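Local coordinates for protein kinase A regulatory subunit, putative (Trypanosoma cruzi, PDB 6FTF) that probably serves as the regulatory subunit of a cAMP-independent protein kinase A, carrying a 7-cyano-7-deazainosine in each of its two cyclic nucleotide-binding domains, at residues 205-210 against 253-258. Numbering follows the deposited sequence.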
loop_
_atom_site.group_PDB
_atom_site.type_symbol
_atom_site.label_atom_id
_atom_site.label_comp_id
_atom_site.label_asym_id
_atom_site.label_seq_id
_atom_site.Cartn_x
_atom_site.Cartn_y
_atom_site.Cartn_z
ATOM N N ILE A 205 9.725 10.221 6.950
ATOM C CA ILE A 205 10.557 11.402 6.756
ATOM C C ILE A 205 11.815 11.024 5.981
ATOM O O ILE A 205 12.665 10.276 6.470
ATOM C CB ILE A 205 10.895 12.067 8.094
ATOM C CG1 ILE A 205 9.601 12.414 8.837
ATOM C CG2 ILE A 205 11.747 13.314 7.854
ATOM C CD1 ILE A 205 9.820 12.896 10.246
ATOM N N MET A 206 11.963 11.586 4.782
ATOM C CA MET A 206 13.161 11.383 3.979
ATOM C C MET A 206 14.244 12.392 4.311
ATOM O O MET A 206 15.436 12.076 4.197
ATOM C CB MET A 206 12.829 11.447 2.482
ATOM C CG MET A 206 11.840 10.381 2.045
ATOM S SD MET A 206 11.427 10.408 0.292
ATOM C CE MET A 206 12.914 9.706 -0.422
ATOM N N GLU A 207 13.862 13.597 4.713
ATOM C CA GLU A 207 14.809 14.610 5.141
ATOM C C GLU A 207 14.076 15.590 6.040
ATOM O O GLU A 207 12.915 15.916 5.787
ATOM C CB GLU A 207 15.341 15.366 3.924
ATOM C CG GLU A 207 16.409 16.385 4.188
ATOM C CD GLU A 207 16.697 17.196 2.938
ATOM O OE1 GLU A 207 16.911 16.586 1.868
ATOM O OE2 GLU A 207 16.673 18.441 3.018
ATOM N N GLY A 208 14.766 16.082 7.058
ATOM C CA GLY A 208 14.263 17.152 7.904
ATOM C C GLY A 208 13.755 16.677 9.250
ATOM O O GLY A 208 13.870 15.505 9.620
ATOM N N THR A 209 13.190 17.631 9.990
ATOM C CA THR A 209 12.691 17.403 11.339
ATOM C C THR A 209 11.293 17.982 11.490
ATOM O O THR A 209 10.930 18.958 10.837
ATOM C CB THR A 209 13.661 18.047 12.344
ATOM O OG1 THR A 209 14.957 17.452 12.159
ATOM C CG2 THR A 209 13.243 17.859 13.779
ATOM N N VAL A 210 10.492 17.317 12.322
ATOM C CA VAL A 210 9.120 17.714 12.617
ATOM C C VAL A 210 8.919 17.766 14.121
ATOM O O VAL A 210 9.646 17.140 14.890
ATOM C CB VAL A 210 8.065 16.759 11.987
ATOM C CG1 VAL A 210 8.287 16.647 10.480
ATOM C CG2 VAL A 210 8.101 15.376 12.655
ATOM N N HIS A 253 12.896 22.542 6.484
ATOM C CA HIS A 253 12.348 21.972 5.269
ATOM C C HIS A 253 12.285 20.463 5.454
ATOM O O HIS A 253 13.191 19.860 6.036
ATOM C CB HIS A 253 13.206 22.313 4.054
ATOM C CG HIS A 253 12.561 21.922 2.763
ATOM N ND1 HIS A 253 11.547 22.659 2.184
ATOM C CD2 HIS A 253 12.740 20.842 1.969
ATOM C CE1 HIS A 253 11.148 22.059 1.077
ATOM N NE2 HIS A 253 11.861 20.958 0.920
ATOM N N VAL A 254 11.187 19.863 5.008
ATOM C CA VAL A 254 10.953 18.437 5.181
ATOM C C VAL A 254 10.563 17.823 3.848
ATOM O O VAL A 254 9.774 18.394 3.088
ATOM C CB VAL A 254 9.858 18.174 6.231
ATOM C CG1 VAL A 254 9.383 16.713 6.202
ATOM C CG2 VAL A 254 10.342 18.554 7.609
ATOM N N ILE A 255 11.122 16.657 3.558
ATOM C CA ILE A 255 10.693 15.847 2.428
ATOM C C ILE A 255 10.149 14.551 2.998
ATOM O O ILE A 255 10.815 13.924 3.826
ATOM C CB ILE A 255 11.855 15.563 1.460
ATOM C CG1 ILE A 255 12.453 16.872 0.940
ATOM C CG2 ILE A 255 11.385 14.688 0.299
ATOM C CD1 ILE A 255 13.672 16.708 0.044
ATOM N N THR A 256 8.965 14.160 2.559
ATOM C CA THR A 256 8.334 12.928 3.011
ATOM C C THR A 256 8.010 12.016 1.838
ATOM O O THR A 256 7.794 12.465 0.708
ATOM C CB THR A 256 7.003 13.171 3.765
ATOM O OG1 THR A 256 6.011 13.699 2.878
ATOM C CG2 THR A 256 7.178 14.111 4.940
ATOM N N ALA A 257 7.959 10.722 2.151
ATOM C CA ALA A 257 7.251 9.738 1.350
ATOM C C ALA A 257 5.926 9.487 2.047
ATOM O O ALA A 257 5.886 9.350 3.269
ATOM C CB ALA A 257 8.035 8.431 1.231
ATOM N N LYS A 258 4.854 9.432 1.275
ATOM C CA LYS A 258 3.478 9.492 1.753
ATOM C C LYS A 258 2.734 8.238 1.302
ATOM O O LYS A 258 2.782 7.877 0.117
ATOM C CB LYS A 258 2.877 10.755 1.096
ATOM C CG LYS A 258 1.455 11.144 1.384
ATOM C CD LYS A 258 1.158 12.473 0.702
ATOM C CE LYS A 258 -0.241 12.975 1.038
ATOM N NZ LYS A 258 -0.526 14.274 0.395
HETATM O O HOH W 1 15.914 19.742 5.354
#
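A classic beta bulge marks the corner of the second cyclic nucleotide-binding domain's beta-roll: M206 and E207 together face I255 on the antiparallel strand 254-260. Both amides of the bulge converge on one carbonyl, M206 N to I255 O at 2.8 Å and E207 N to the same I255 O at 3.2 Å, each donor tilted somewhat from the carbonyl plane. The return bond, I255 N to E207 O at 3.0 Å, completes the hydrogen-bonded pair, while I205 lies across from T256 as a non-hydrogen-bonded pair. The extra residue, M206, also sits where the chain turns the corner, leaving the sheet of 201-205 for strand 209-215 in the roll's other sheet.

M206 runs along the neighbouring strand: CB lies near I255 CG2, and with CG anti to the carbonyl carbon (chi1 -61°) the chain then carries CG and SD on to A257, SD 4.0 Å from A257 CB. Beyond the bulge comes G208, at phi 103°, whose CA makes a CH...O contact with H253 O. V254 is buried here; its CG2 meets V210 CG1 at 4.0 Å, the two side chains crossing at about a right angle, with I192 touching both. The V210 side chain is about 8 Å from the bound 7-cyano-7-deazainosine, which places this apolar contact near the ligand site.

On the face it shares with I255, the exposed E207 extends with CG anti to the backbone N (chi1 -176°), laying OE1 beside I255 CD1. In the conformer given, H253 NE2 is hydrogen-bonded to E185 OE1, and a water donates both to E207 OE2 and to H253 O, 2.8 Å from each.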